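Local structure of glycosaminoglycan xylosylkinase (Hydra vulgaris, 5XOM) at residues N46-D51 and D101-Q106; W50-D55 and Y71-A76; T83-G88 and A96-D101; I105-F110 and I211-E216. The protein probably transfers phosphate from ATP to a xylose residue of the glycosaminoglycan linkage region, as a kinase of the Fam20 family. All blocks are in the same frame, centred on the assembly; numbering follows the deposited sequence.

How the contacts relate
All four contacts lie in one region of the fold, around the five-stranded antiparallel sheet whose 1-2-3-5-4 strand order is that of a protein kinase N-lobe. Contacts 1 and 2, with centres about 8 Å apart, share Trp50 and helix 49-56: contact 1 ties the start of that helix to the loop 101-106, contact 2 packs it on helix 67-79. Contact 3, nested in the chain loop that contact 1 closes, pairs strands 82-86 and 96-100. Contact 4, about 9 Å from contact 3 between centres, joins strand 106-112 to the much later strand 205-212. Contact 1, with Trp50 and Trp53, joins the N-terminal helices to this sheet; contacts 1 and 2 also touch the second subunit.

Contact 1: residues N46-D51 and D101-Q106; sequences NIHAWD and DGPQIQ
Trp50, in the first turn of helix 49-56, brings its CA within 6.9 Å of the Gln106 CA, whereas the CA atoms of His48 and Pro103 are 8.0 Å apart, a gap bridged by side chains. His48 is the N-cap: its ND1 accepts from Trp50 N at 3.0 Å. With CG anti to the backbone N (chi1 -167°), the imidazole reaches the loop, where Pro103 CD sits over one face, 3.4 Å from the ring centroid and displaced toward the rim. The Trp50 indole is held between two groups: His48 CE1 lies over one face, and on the opposite face Gln106 CB makes a CH-pi contact 3.4 Å from the centroid of the five-membered ring. At the ring edge Trp50 NE1 donates to Asp101 O (3.1 Å), approaching from above the carbonyl plane, while Gln104 O lies 3.2 Å from Trp50 CD1. Were the indole of Trp50 cut back to an alanine, Asp101 O would probably lose this donor and a gap open between His48 and Gln106. Gln104, extended beyond CG, brings NE2 to 2.9 Å from Asp51 OD1, at a poor angle for a hydrogen bond. The loop 101-106 links strand 96-100 to strand 106-112. Trp50 also touches Leu100 of the first strand and Ala76 and Met77 of helix 67-79, so the indole sits where both helices meet the sheet.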
loop_
_atom_site.group_PDB
_atom_site.type_symbol
_atom_site.label_atom_id
_atom_site.label_comp_id
_atom_site.label_asym_id
_atom_site.label_seq_id
_atom_site.Cartn_x
_atom_site.Cartn_y
_atom_site.Cartn_z
ATOM N N ASN A 46 7.396 13.577 4.923
ATOM C CA ASN A 46 8.484 12.635 5.166
ATOM C C ASN A 46 8.045 11.516 6.107
ATOM O O ASN A 46 7.505 11.778 7.186
ATOM C CB ASN A 46 9.693 13.369 5.741
ATOM C CG ASN A 46 10.445 14.160 4.687
ATOM O OD1 ASN A 46 10.437 13.811 3.506
ATOM N ND2 ASN A 46 11.092 15.239 5.109
ATOM N N ILE A 47 8.302 10.272 5.704
ATOM C CA ILE A 47 8.136 9.094 6.553
ATOM C C ILE A 47 9.427 8.290 6.493
ATOM O O ILE A 47 9.925 7.999 5.399
ATOM C CB ILE A 47 6.946 8.226 6.103
ATOM C CG1 ILE A 47 5.689 9.088 5.931
ATOM C CG2 ILE A 47 6.712 7.079 7.093
ATOM C CD1 ILE A 47 4.500 8.338 5.364
ATOM N N HIS A 48 9.981 7.941 7.654
ATOM C CA HIS A 48 11.212 7.163 7.656
ATOM C C HIS A 48 10.925 5.673 7.515
ATOM O O HIS A 48 9.929 5.159 8.035
ATOM C CB HIS A 48 12.042 7.403 8.913
ATOM C CG HIS A 48 13.436 6.869 8.799
ATOM N ND1 HIS A 48 13.762 5.566 9.114
ATOM C CD2 HIS A 48 14.578 7.443 8.349
ATOM C CE1 HIS A 48 15.050 5.371 8.892
ATOM N NE2 HIS A 48 15.568 6.493 8.426
ATOM N N ALA A 49 11.819 4.985 6.802
ATOM C CA ALA A 49 11.614 3.577 6.478
ATOM C C ALA A 49 11.459 2.711 7.726
ATOM O O ALA A 49 10.664 1.764 7.729
ATOM C CB ALA A 49 12.767 3.070 5.619
ATOM N N TRP A 50 12.205 3.000 8.798
ATOM C CA TRP A 50 12.076 2.130 9.962
ATOM C C TRP A 50 10.700 2.256 10.599
ATOM O O TRP A 50 10.201 1.287 11.179
ATOM C CB TRP A 50 13.168 2.407 10.997
ATOM C CG TRP A 50 14.606 2.331 10.518
ATOM C CD1 TRP A 50 15.668 3.004 11.053
ATOM C CD2 TRP A 50 15.143 1.541 9.434
ATOM N NE1 TRP A 50 16.826 2.691 10.377
ATOM C CE2 TRP A 50 16.531 1.800 9.378
ATOM C CE3 TRP A 50 14.589 0.646 8.508
ATOM C CZ2 TRP A 50 17.367 1.200 8.440
ATOM C CZ3 TRP A 50 15.422 0.054 7.574
ATOM C CH2 TRP A 50 16.795 0.333 7.548
ATOM N N ASP A 51 10.053 3.416 10.463
ATOM C CA ASP A 51 8.678 3.543 10.932
ATOM C C ASP A 51 7.715 2.781 10.028
ATOM O O ASP A 51 6.733 2.201 10.507
ATOM C CB ASP A 51 8.286 5.017 11.019
ATOM C CG ASP A 51 8.971 5.738 12.170
ATOM O OD1 ASP A 51 9.128 5.135 13.256
ATOM O OD2 ASP A 51 9.345 6.914 11.987
ATOM N N ASP A 101 21.844 2.857 10.872
ATOM C CA ASP A 101 21.586 4.213 11.324
ATOM C C ASP A 101 20.168 4.639 10.959
ATOM O O ASP A 101 19.529 4.080 10.059
ATOM C CB ASP A 101 22.610 5.169 10.718
ATOM C CG ASP A 101 22.827 6.409 11.562
ATOM O OD1 ASP A 101 22.246 6.496 12.662
ATOM O OD2 ASP A 101 23.605 7.288 11.129
ATOM N N GLY A 102 19.688 5.654 11.668
ATOM C CA GLY A 102 18.388 6.241 11.431
ATOM C C GLY A 102 17.977 7.087 12.621
ATOM O O GLY A 102 18.711 7.186 13.611
ATOM N N PRO A 103 16.807 7.730 12.548
ATOM C CA PRO A 103 16.295 8.432 13.741
ATOM C C PRO A 103 16.239 7.517 14.948
ATOM O O PRO A 103 16.532 7.936 16.072
ATOM C CB PRO A 103 14.897 8.893 13.306
ATOM C CG PRO A 103 14.955 8.931 11.809
ATOM C CD PRO A 103 15.872 7.807 11.414
ATOM N N GLN A 104 15.858 6.266 14.727
ATOM C CA GLN A 104 16.049 5.165 15.657
ATOM C C GLN A 104 16.947 4.125 14.992
ATOM O O GLN A 104 17.002 4.028 13.763
ATOM C CB GLN A 104 14.704 4.553 16.049
ATOM C CG GLN A 104 13.759 4.446 14.854
ATOM C CD GLN A 104 12.449 3.745 15.164
ATOM O OE1 GLN A 104 12.286 3.131 16.221
ATOM N NE2 GLN A 104 11.496 3.851 14.240
ATOM N N ILE A 105 17.662 3.357 15.805
ATOM C CA ILE A 105 18.558 2.329 15.284
ATOM C C ILE A 105 17.744 1.108 14.875
ATOM O O ILE A 105 16.808 0.707 15.574
ATOM C CB ILE A 105 19.622 1.967 16.338
ATOM C CG1 ILE A 105 20.510 3.179 16.637
ATOM C CG2 ILE A 105 20.459 0.795 15.882
ATOM C CD1 ILE A 105 21.274 3.697 15.434
ATOM N N GLN A 106 18.091 0.512 13.733
ATOM C CA GLN A 106 17.430 -0.695 13.247
ATOM C C GLN A 106 18.453 -1.812 13.096
ATOM O O GLN A 106 19.383 -1.703 12.290
ATOM C CB GLN A 106 16.719 -0.443 11.918
ATOM C CG GLN A 106 16.096 -1.696 11.330
ATOM C CD GLN A 106 14.988 -2.257 12.207
ATOM O OE1 GLN A 106 14.004 -1.578 12.497
ATOM N NE2 GLN A 106 15.151 -3.496 12.642
#

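Contact 2: residues W50-D55 and Y71-A76; sequences WDVWHD and YKVLKA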
loop_
_atom_site.group_PDB
_atom_site.type_symbol
_atom_site.label_atom_id
_atom_site.label_comp_id
_atom_site.label_asym_id
_atom_site.label_seq_id
_atom_site.Cartn_x
_atom_site.Cartn_y
_atom_site.Cartn_z
ATOM N N TRP A 50 12.205 3.000 8.798
ATOM C CA TRP A 50 12.076 2.130 9.962
ATOM C C TRP A 50 10.700 2.256 10.599
ATOM O O TRP A 50 10.201 1.287 11.179
ATOM C CB TRP A 50 13.168 2.407 10.997
ATOM C CG TRP A 50 14.606 2.331 10.518
ATOM C CD1 TRP A 50 15.668 3.004 11.053
ATOM C CD2 TRP A 50 15.143 1.541 9.434
ATOM N NE1 TRP A 50 16.826 2.691 10.377
ATOM C CE2 TRP A 50 16.531 1.800 9.378
ATOM C CE3 TRP A 50 14.589 0.646 8.508
ATOM C CZ2 TRP A 50 17.367 1.200 8.440
ATOM C CZ3 TRP A 50 15.422 0.054 7.574
ATOM C CH2 TRP A 50 16.795 0.333 7.548
ATOM N N ASP A 51 10.053 3.416 10.463
ATOM C CA ASP A 51 8.678 3.543 10.932
ATOM C C ASP A 51 7.715 2.781 10.028
ATOM O O ASP A 51 6.733 2.201 10.507
ATOM C CB ASP A 51 8.286 5.017 11.019
ATOM C CG ASP A 51 8.971 5.738 12.170
ATOM O OD1 ASP A 51 9.128 5.135 13.256
ATOM O OD2 ASP A 51 9.345 6.914 11.987
ATOM N N VAL A 52 7.970 2.784 8.716
ATOM C CA VAL A 52 7.170 1.974 7.800
ATOM C C VAL A 52 7.219 0.507 8.206
ATOM O O VAL A 52 6.199 -0.192 8.187
ATOM C CB VAL A 52 7.644 2.177 6.350
ATOM C CG1 VAL A 52 6.874 1.263 5.406
ATOM C CG2 VAL A 52 7.485 3.643 5.944
ATOM N N TRP A 53 8.409 0.020 8.572
ATOM C CA TRP A 53 8.563 -1.362 9.020
ATOM C C TRP A 53 7.793 -1.613 10.311
ATOM O O TRP A 53 7.052 -2.596 10.425
ATOM C CB TRP A 53 10.053 -1.677 9.197
ATOM C CG TRP A 53 10.406 -2.969 9.915
ATOM C CD1 TRP A 53 11.329 -3.120 10.912
ATOM C CD2 TRP A 53 9.868 -4.280 9.671
ATOM N NE1 TRP A 53 11.396 -4.434 11.310
ATOM C CE2 TRP A 53 10.510 -5.168 10.564
ATOM C CE3 TRP A 53 8.906 -4.788 8.790
ATOM C CZ2 TRP A 53 10.225 -6.534 10.598
ATOM C CZ3 TRP A 53 8.618 -6.148 8.828
ATOM C CH2 TRP A 53 9.276 -7.004 9.729
ATOM N N HIS A 54 7.946 -0.726 11.297
ATOM C CA HIS A 54 7.293 -0.949 12.584
ATOM C C HIS A 54 5.774 -0.914 12.462
ATOM O O HIS A 54 5.083 -1.649 13.173
ATOM C CB HIS A 54 7.766 0.087 13.604
ATOM C CG HIS A 54 9.190 -0.090 14.034
ATOM N ND1 HIS A 54 9.670 0.395 15.232
ATOM C CD2 HIS A 54 10.239 -0.693 13.426
ATOM C CE1 HIS A 54 10.952 0.095 15.343
ATOM N NE2 HIS A 54 11.323 -0.563 14.260
ATOM N N ASP A 55 5.239 -0.080 11.571
ATOM C CA ASP A 55 3.796 0.102 11.458
ATOM C C ASP A 55 3.107 -0.906 10.546
ATOM O O ASP A 55 1.874 -1.002 10.594
ATOM C CB ASP A 55 3.469 1.508 10.946
ATOM C CG ASP A 55 3.859 2.593 11.924
ATOM O OD1 ASP A 55 3.957 2.306 13.138
ATOM O OD2 ASP A 55 4.059 3.739 11.470
ATOM N N TYR A 71 9.556 -1.709 -0.918
ATOM C CA TYR A 71 10.778 -1.199 -1.548
ATOM C C TYR A 71 11.382 -0.055 -0.751
ATOM O O TYR A 71 12.608 0.104 -0.725
ATOM C CB TYR A 71 10.526 -0.727 -2.983
ATOM C CG TYR A 71 10.306 -1.832 -3.993
ATOM C CD1 TYR A 71 9.840 -3.080 -3.599
ATOM C CD2 TYR A 71 10.599 -1.635 -5.340
ATOM C CE1 TYR A 71 9.633 -4.088 -4.515
ATOM C CE2 TYR A 71 10.398 -2.646 -6.270
ATOM C CZ TYR A 71 9.913 -3.867 -5.846
ATOM O OH TYR A 71 9.708 -4.891 -6.741
ATOM N N LYS A 72 10.546 0.756 -0.104
ATOM C CA LYS A 72 11.067 1.821 0.744
ATOM C C LYS A 72 11.922 1.250 1.867
ATOM O O LYS A 72 12.981 1.799 2.197
ATOM C CB LYS A 72 9.902 2.639 1.305
ATOM C CG LYS A 72 10.291 3.855 2.127
ATOM C CD LYS A 72 9.040 4.656 2.454
ATOM C CE LYS A 72 9.356 5.852 3.307
ATOM N NZ LYS A 72 9.916 6.952 2.479
ATOM N N VAL A 73 11.470 0.149 2.473
ATOM C CA VAL A 73 12.231 -0.482 3.546
ATOM C C VAL A 73 13.479 -1.164 2.988
ATOM O O VAL A 73 14.578 -1.014 3.535
ATOM C CB VAL A 73 11.331 -1.460 4.322
ATOM C CG1 VAL A 73 12.145 -2.251 5.343
ATOM C CG2 VAL A 73 10.202 -0.700 5.012
ATOM N N LEU A 74 13.337 -1.901 1.880
ATOM C CA LEU A 74 14.484 -2.584 1.277
ATOM C C LEU A 74 15.560 -1.592 0.848
ATOM O O LEU A 74 16.758 -1.838 1.041
ATOM C CB LEU A 74 14.030 -3.427 0.083
ATOM C CG LEU A 74 13.037 -4.557 0.367
ATOM C CD1 LEU A 74 12.738 -5.350 -0.914
ATOM C CD2 LEU A 74 13.594 -5.489 1.452
ATOM N N LYS A 75 15.154 -0.466 0.260
ATOM C CA LYS A 75 16.127 0.545 -0.145
ATOM C C LYS A 75 16.906 1.072 1.053
ATOM O O LYS A 75 18.123 1.285 0.970
ATOM C CB LYS A 75 15.418 1.694 -0.863
ATOM C CG LYS A 75 16.345 2.779 -1.402
ATOM C CD LYS A 75 15.527 3.855 -2.108
ATOM C CE LYS A 75 16.406 4.973 -2.632
ATOM N NZ LYS A 75 17.370 4.443 -3.626
ATOM N N ALA A 76 16.228 1.282 2.181
ATOM C CA ALA A 76 16.930 1.766 3.366
ATOM C C ALA A 76 17.899 0.720 3.899
ATOM O O ALA A 76 19.017 1.055 4.306
ATOM C CB ALA A 76 15.928 2.167 4.447
#
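Val52 and Val73 form the centre of an apolar contact between two helices whose short segments approach to 9.1 Å between axes, with an angle of 130° between their N-to-C directions, a steep crossing somewhat nearer perpendicular than antiparallel. The closest backbones are at Trp53 and Val73, whose CA atoms are 6.6 Å apart. Among the aliphatic contacts, Val52 CG1 meets Val73 CG2 at 3.9 Å, the two side chains sliding past each other in opposite directions. Val73 CG2 stands anti to its own carbonyl carbon, and this same methyl comes within 4.3 Å of Trp53 CB, so it rests against two consecutive residues of helix 50-55. The other methyl of Val52, CG2, lies 3.9 Å from Lys72 CE; the lysine is extended (chi1 -176°) until its last torsion and crosses the valine at about a right angle, offering methylene carbons rather than its charge.

The aromatic contribution comes from the far rim of the Trp50 indole, where CH2 is 3.7 Å from Ala76 CB and CZ3 is 4.3 Å from Val73 O. Polar bonding is absent across the pair: Trp50 NE1 is taken by Asp101 O and Trp53 NE1 by Trp213 O, both in loops adjoining strands of the sheet. At the outer margin Val68 of the second subunit packs on Val52 and Lys72, extending the apolar surface across the subunit boundary. The helices are therefore joined by shape and hydrophobic burial alone, while the indole N-H groups tie helix 49-56 to the loops flanking the sheet.

Contact 3: residues T83-G88 and A96-D101; sequences TQATTG and AMFSLD
Thr83 places OG1 between its backbone N and carbonyl carbon (chi1 65°), which lets the hydroxyl donate to Ser99 O at 3.2 Å from well above the carbonyl plane. The same oxygen takes Thr83 N at 2.8 Å, nearly along the C=O axis, and is thus gripped by two donors of one residue. Methyl CG2 of Thr83 is turned instead to Asp101 CB, 3.7 Å away. Phe98 has CG anti to the carbonyl carbon (chi1 -65°), a torsion that lays the ring alongside Ala85, with Phe98 CD1 3.7 Å from Ala85 CB.

Ser99 N returns a bond to Gln84 O. Thr83 and Gln84 thus both face Ser99, and Thr83 has a helix-like psi of -20°, suggesting a beta bulge. Farther along, Thr86 and Met97 are a regular hydrogen-bonded antiparallel pair, Thr86 N to Met97 O at 3.0 Å and Met97 N to Thr86 O at 2.8 Å.

These strands form the hairpin at the edge of the sheet. Ala85 and Phe98 face inward to Val164 of helix 160-164, and the Phe98 ring stacks with Phe110 of strand 106-112, the next strand.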
loop_
_atom_site.group_PDB
_atom_site.type_symbol
_atom_site.label_atom_id
_atom_site.label_comp_id
_atom_site.label_asym_id
_atom_site.label_seq_id
_atom_site.Cartn_x
_atom_site.Cartn_y
_atom_site.Cartn_z
ATOM N N THR A 83 26.369 1.292 12.067
ATOM C CA THR A 83 26.937 1.995 13.208
ATOM C C THR A 83 27.524 1.070 14.260
ATOM O O THR A 83 28.359 1.517 15.049
ATOM C CB THR A 83 25.882 2.900 13.865
ATOM O OG1 THR A 83 24.832 2.099 14.414
ATOM C CG2 THR A 83 25.298 3.868 12.851
ATOM N N GLN A 84 27.128 -0.203 14.282
ATOM C CA GLN A 84 27.692 -1.186 15.199
ATOM C C GLN A 84 27.674 -2.544 14.516
ATOM O O GLN A 84 26.848 -2.796 13.638
ATOM C CB GLN A 84 26.911 -1.289 16.521
ATOM C CG GLN A 84 26.570 0.026 17.201
ATOM C CD GLN A 84 27.784 0.706 17.799
ATOM O OE1 GLN A 84 28.846 0.096 17.945
ATOM N NE2 GLN A 84 27.639 1.984 18.133
ATOM N N ALA A 85 28.585 -3.422 14.938
ATOM C CA ALA A 85 28.624 -4.785 14.428
ATOM C C ALA A 85 29.125 -5.719 15.520
ATOM O O ALA A 85 30.090 -5.401 16.217
ATOM C CB ALA A 85 29.524 -4.897 13.188
ATOM N N THR A 86 28.460 -6.866 15.671
ATOM C CA THR A 86 28.874 -7.858 16.655
ATOM C C THR A 86 28.472 -9.253 16.194
ATOM O O THR A 86 27.947 -9.446 15.094
ATOM C CB THR A 86 28.288 -7.552 18.037
ATOM O OG1 THR A 86 28.819 -8.486 18.989
ATOM C CG2 THR A 86 26.780 -7.654 18.016
ATOM N N THR A 87 28.742 -10.232 17.055
ATOM C CA THR A 87 28.428 -11.628 16.799
ATOM C C THR A 87 28.281 -12.327 18.145
ATOM O O THR A 87 28.755 -11.832 19.170
ATOM C CB THR A 87 29.516 -12.293 15.948
ATOM O OG1 THR A 87 29.026 -13.529 15.425
ATOM C CG2 THR A 87 30.770 -12.560 16.789
ATOM N N GLY A 88 27.608 -13.483 18.146
ATOM C CA GLY A 88 27.201 -14.129 19.374
ATOM C C GLY A 88 27.759 -15.536 19.548
ATOM O O GLY A 88 28.235 -16.174 18.602
ATOM N N ALA A 96 26.538 -12.343 11.699
ATOM C CA ALA A 96 26.839 -11.130 12.436
ATOM C C ALA A 96 25.544 -10.357 12.644
ATOM O O ALA A 96 24.511 -10.658 12.041
ATOM C CB ALA A 96 27.876 -10.259 11.711
ATOM N N MET A 97 25.598 -9.360 13.517
ATOM C CA MET A 97 24.462 -8.481 13.762
ATOM C C MET A 97 24.927 -7.049 13.518
ATOM O O MET A 97 25.936 -6.620 14.086
ATOM C CB MET A 97 23.938 -8.702 15.189
ATOM C CG MET A 97 22.625 -8.028 15.570
ATOM S SD MET A 97 22.575 -6.227 15.471
ATOM C CE MET A 97 23.023 -5.766 17.132
ATOM N N PHE A 98 24.234 -6.333 12.630
ATOM C CA PHE A 98 24.549 -4.946 12.308
ATOM C C PHE A 98 23.472 -4.017 12.851
ATOM O O PHE A 98 22.278 -4.314 12.765
ATOM C CB PHE A 98 24.655 -4.720 10.794
ATOM C CG PHE A 98 25.794 -5.454 10.136
ATOM C CD1 PHE A 98 26.857 -5.944 10.873
ATOM C CD2 PHE A 98 25.799 -5.632 8.756
ATOM C CE1 PHE A 98 27.910 -6.608 10.248
ATOM C CE2 PHE A 98 26.845 -6.294 8.127
ATOM C CZ PHE A 98 27.898 -6.780 8.873
ATOM N N SER A 99 23.893 -2.885 13.399
ATOM C CA SER A 99 22.997 -1.791 13.742
ATOM C C SER A 99 23.025 -0.779 12.605
ATOM O O SER A 99 24.086 -0.239 12.291
ATOM C CB SER A 99 23.418 -1.133 15.049
ATOM O OG SER A 99 23.227 -2.038 16.115
ATOM N N LEU A 100 21.870 -0.535 11.983
ATOM C CA LEU A 100 21.790 0.445 10.913
ATOM C C LEU A 100 21.286 1.787 11.434
ATOM O O LEU A 100 20.408 1.855 12.306
ATOM C CB LEU A 100 20.886 -0.029 9.773
ATOM C CG LEU A 100 21.195 -1.433 9.256
ATOM C CD1 LEU A 100 20.136 -1.858 8.251
ATOM C CD2 LEU A 100 22.620 -1.506 8.686
ATOM N N ASP A 101 21.844 2.857 10.872
ATOM C CA ASP A 101 21.586 4.213 11.324
ATOM C C ASP A 101 20.168 4.639 10.959
ATOM O O ASP A 101 19.529 4.080 10.059
ATOM C CB ASP A 101 22.610 5.169 10.718
ATOM C CG ASP A 101 22.827 6.409 11.562
ATOM O OD1 ASP A 101 22.246 6.496 12.662
ATOM O OD2 ASP A 101 23.605 7.288 11.129
#

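Contact 4: residues I105-F110 and I211-E216; sequences IQNVVF and ILWLPE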
loop_
_atom_site.group_PDB
_atom_site.type_symbol
_atom_site.label_atom_id
_atom_site.label_comp_id
_atom_site.label_asym_id
_atom_site.label_seq_id
_atom_site.Cartn_x
_atom_site.Cartn_y
_atom_site.Cartn_z
ATOM N N ILE A 105 17.662 3.357 15.805
ATOM C CA ILE A 105 18.558 2.329 15.284
ATOM C C ILE A 105 17.744 1.108 14.875
ATOM O O ILE A 105 16.808 0.707 15.574
ATOM C CB ILE A 105 19.622 1.967 16.338
ATOM C CG1 ILE A 105 20.510 3.179 16.637
ATOM C CG2 ILE A 105 20.459 0.795 15.882
ATOM C CD1 ILE A 105 21.274 3.697 15.434
ATOM N N GLN A 106 18.091 0.512 13.733
ATOM C CA GLN A 106 17.430 -0.695 13.247
ATOM C C GLN A 106 18.453 -1.812 13.096
ATOM O O GLN A 106 19.383 -1.703 12.290
ATOM C CB GLN A 106 16.719 -0.443 11.918
ATOM C CG GLN A 106 16.096 -1.696 11.330
ATOM C CD GLN A 106 14.988 -2.257 12.207
ATOM O OE1 GLN A 106 14.004 -1.578 12.497
ATOM N NE2 GLN A 106 15.151 -3.496 12.642
ATOM N N ASN A 107 18.266 -2.894 13.846
ATOM C CA ASN A 107 19.168 -4.034 13.790
ATOM C C ASN A 107 18.793 -4.993 12.663
ATOM O O ASN A 107 17.619 -5.140 12.304
ATOM C CB ASN A 107 19.180 -4.768 15.127
ATOM C CG ASN A 107 19.940 -4.005 16.187
ATOM O OD1 ASN A 107 20.615 -3.018 15.891
ATOM N ND2 ASN A 107 19.836 -4.452 17.430
ATOM N N VAL A 108 19.820 -5.626 12.083
ATOM C CA VAL A 108 19.651 -6.685 11.095
ATOM C C VAL A 108 20.589 -7.838 11.423
ATOM O O VAL A 108 21.642 -7.655 12.044
ATOM C CB VAL A 108 19.902 -6.200 9.644
ATOM C CG1 VAL A 108 18.854 -5.175 9.228
ATOM C CG2 VAL A 108 21.320 -5.643 9.484
ATOM N N VAL A 109 20.177 -9.038 11.032
ATOM C CA VAL A 109 21.077 -10.183 10.953
ATOM C C VAL A 109 21.821 -10.112 9.625
ATOM O O VAL A 109 21.226 -9.796 8.587
ATOM C CB VAL A 109 20.286 -11.499 11.080
ATOM C CG1 VAL A 109 21.203 -12.708 10.877
ATOM C CG2 VAL A 109 19.561 -11.571 12.418
ATOM N N PHE A 110 23.125 -10.393 9.643
ATOM C CA PHE A 110 23.929 -10.454 8.426
ATOM C C PHE A 110 24.402 -11.880 8.188
ATOM O O PHE A 110 25.131 -12.441 9.012
ATOM C CB PHE A 110 25.130 -9.510 8.487
ATOM C CG PHE A 110 26.025 -9.614 7.285
ATOM C CD1 PHE A 110 25.590 -9.167 6.047
ATOM C CD2 PHE A 110 27.293 -10.171 7.386
ATOM C CE1 PHE A 110 26.405 -9.266 4.931
ATOM C CE2 PHE A 110 28.117 -10.272 6.271
ATOM C CZ PHE A 110 27.669 -9.818 5.044
ATOM N N ILE A 211 18.770 -9.353 7.170
ATOM C CA ILE A 211 17.403 -9.679 7.571
ATOM C C ILE A 211 17.015 -8.782 8.740
ATOM O O ILE A 211 17.709 -8.761 9.763
ATOM C CB ILE A 211 17.256 -11.159 7.966
ATOM C CG1 ILE A 211 17.720 -12.075 6.830
ATOM C CG2 ILE A 211 15.791 -11.465 8.331
ATOM C CD1 ILE A 211 19.118 -12.628 7.016
ATOM N N LEU A 212 15.901 -8.060 8.592
ATOM C CA LEU A 212 15.435 -7.148 9.634
ATOM C C LEU A 212 15.018 -7.876 10.902
ATOM O O LEU A 212 14.289 -8.875 10.863
ATOM C CB LEU A 212 14.238 -6.328 9.159
ATOM C CG LEU A 212 14.427 -5.163 8.206
ATOM C CD1 LEU A 212 13.066 -4.568 7.903
ATOM C CD2 LEU A 212 15.357 -4.120 8.813
ATOM N N TRP A 213 15.437 -7.324 12.036
ATOM C CA TRP A 213 14.835 -7.687 13.309
ATOM C C TRP A 213 13.374 -7.278 13.359
ATOM O O TRP A 213 12.996 -6.204 12.883
ATOM C CB TRP A 213 15.547 -6.988 14.453
ATOM C CG TRP A 213 16.758 -7.642 14.928
ATOM C CD1 TRP A 213 17.547 -8.473 14.202
ATOM C CD2 TRP A 213 17.322 -7.554 16.222
ATOM N NE1 TRP A 213 18.599 -8.897 14.985
ATOM C CE2 TRP A 213 18.484 -8.350 16.231
ATOM C CE3 TRP A 213 16.967 -6.867 17.384
ATOM C CZ2 TRP A 213 19.288 -8.482 17.354
ATOM C CZ3 TRP A 213 17.773 -7.002 18.495
ATOM C CH2 TRP A 213 18.925 -7.803 18.479
ATOM N N LEU A 214 12.560 -8.126 13.971
ATOM C CA LEU A 214 11.230 -7.703 14.364
ATOM C C LEU A 214 11.333 -6.677 15.495
ATOM O O LEU A 214 12.223 -6.777 16.348
ATOM C CB LEU A 214 10.397 -8.907 14.820
ATOM C CG LEU A 214 9.668 -9.705 13.734
ATOM C CD1 LEU A 214 10.650 -10.333 12.744
ATOM C CD2 LEU A 214 8.803 -10.771 14.364
ATOM N N PRO A 215 10.460 -5.676 15.524
ATOM C CA PRO A 215 10.494 -4.710 16.625
ATOM C C PRO A 215 10.150 -5.370 17.952
ATOM O O PRO A 215 9.575 -6.459 18.011
ATOM C CB PRO A 215 9.444 -3.666 16.226
ATOM C CG PRO A 215 8.634 -4.295 15.155
ATOM C CD PRO A 215 9.502 -5.300 14.476
ATOM N N GLU A 216 10.530 -4.684 19.034
ATOM C CA GLU A 216 10.348 -5.234 20.375
ATOM C C GLU A 216 8.882 -5.486 20.695
ATOM O O GLU A 216 8.563 -6.393 21.472
ATOM C CB GLU A 216 10.957 -4.291 21.411
ATOM C CG GLU A 216 12.260 -4.787 22.003
ATOM C CD GLU A 216 12.849 -3.808 22.998
ATOM O OE1 GLU A 216 14.092 -3.773 23.132
ATOM O OE2 GLU A 216 12.068 -3.070 23.638
#
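The Trp213 indole lies with one face on Asn107, whose CB makes a CH-pi contact 3.7 Å from the centroid of the five-membered ring. Farther over the same face, Asn107 ND2 stands 3.4 Å from Trp213 CZ3. The two side chains run side by side in the same direction, yet the amide is turned 89° to the indole, so it stands upright on the ring instead of stacking flat. At the indole edge Val109 CG2 approaches Trp213 NE1 to 3.8 Å. At the other end of the amide, Asn107 OD1 is hydrogen-bonded to Ser99 OG of the neighbouring strand, which helps fix its rotation.

This is an antiparallel pairing of strand 106-112 with strand 205-212, the third and fifth strands in the 1-2-3-5-4 order of a kinase-like N-lobe sheet. Val109 and Ile211 form the hydrogen-bonded pair, with Val109 N to Ile211 O at 2.8 Å and Ile211 N to Val109 O at 2.9 Å. Val108 and Leu212 are the non-hydrogen-bonded pair; their methyls CG1 and CD2 meet on the face that also carries Phe110.

Past the end of the regular strand, Trp213 N donates to Asn107 O. That oxygen has a second donor, Gln106 NE2, at 3.0 Å in the carbonyl plane on a lone pair. Gln106 CG, anti to the backbone N, lies 3.6 Å from Leu212 CD2; the bend at chi2 (64°) beyond it turns the amide to Asn107 O. With an alanine here, Asn107 O would probably lose one of its two donors and the Leu212 methyl its CG neighbour. Leu212 also packs on Trp53 of helix 49-56 and on Pro152.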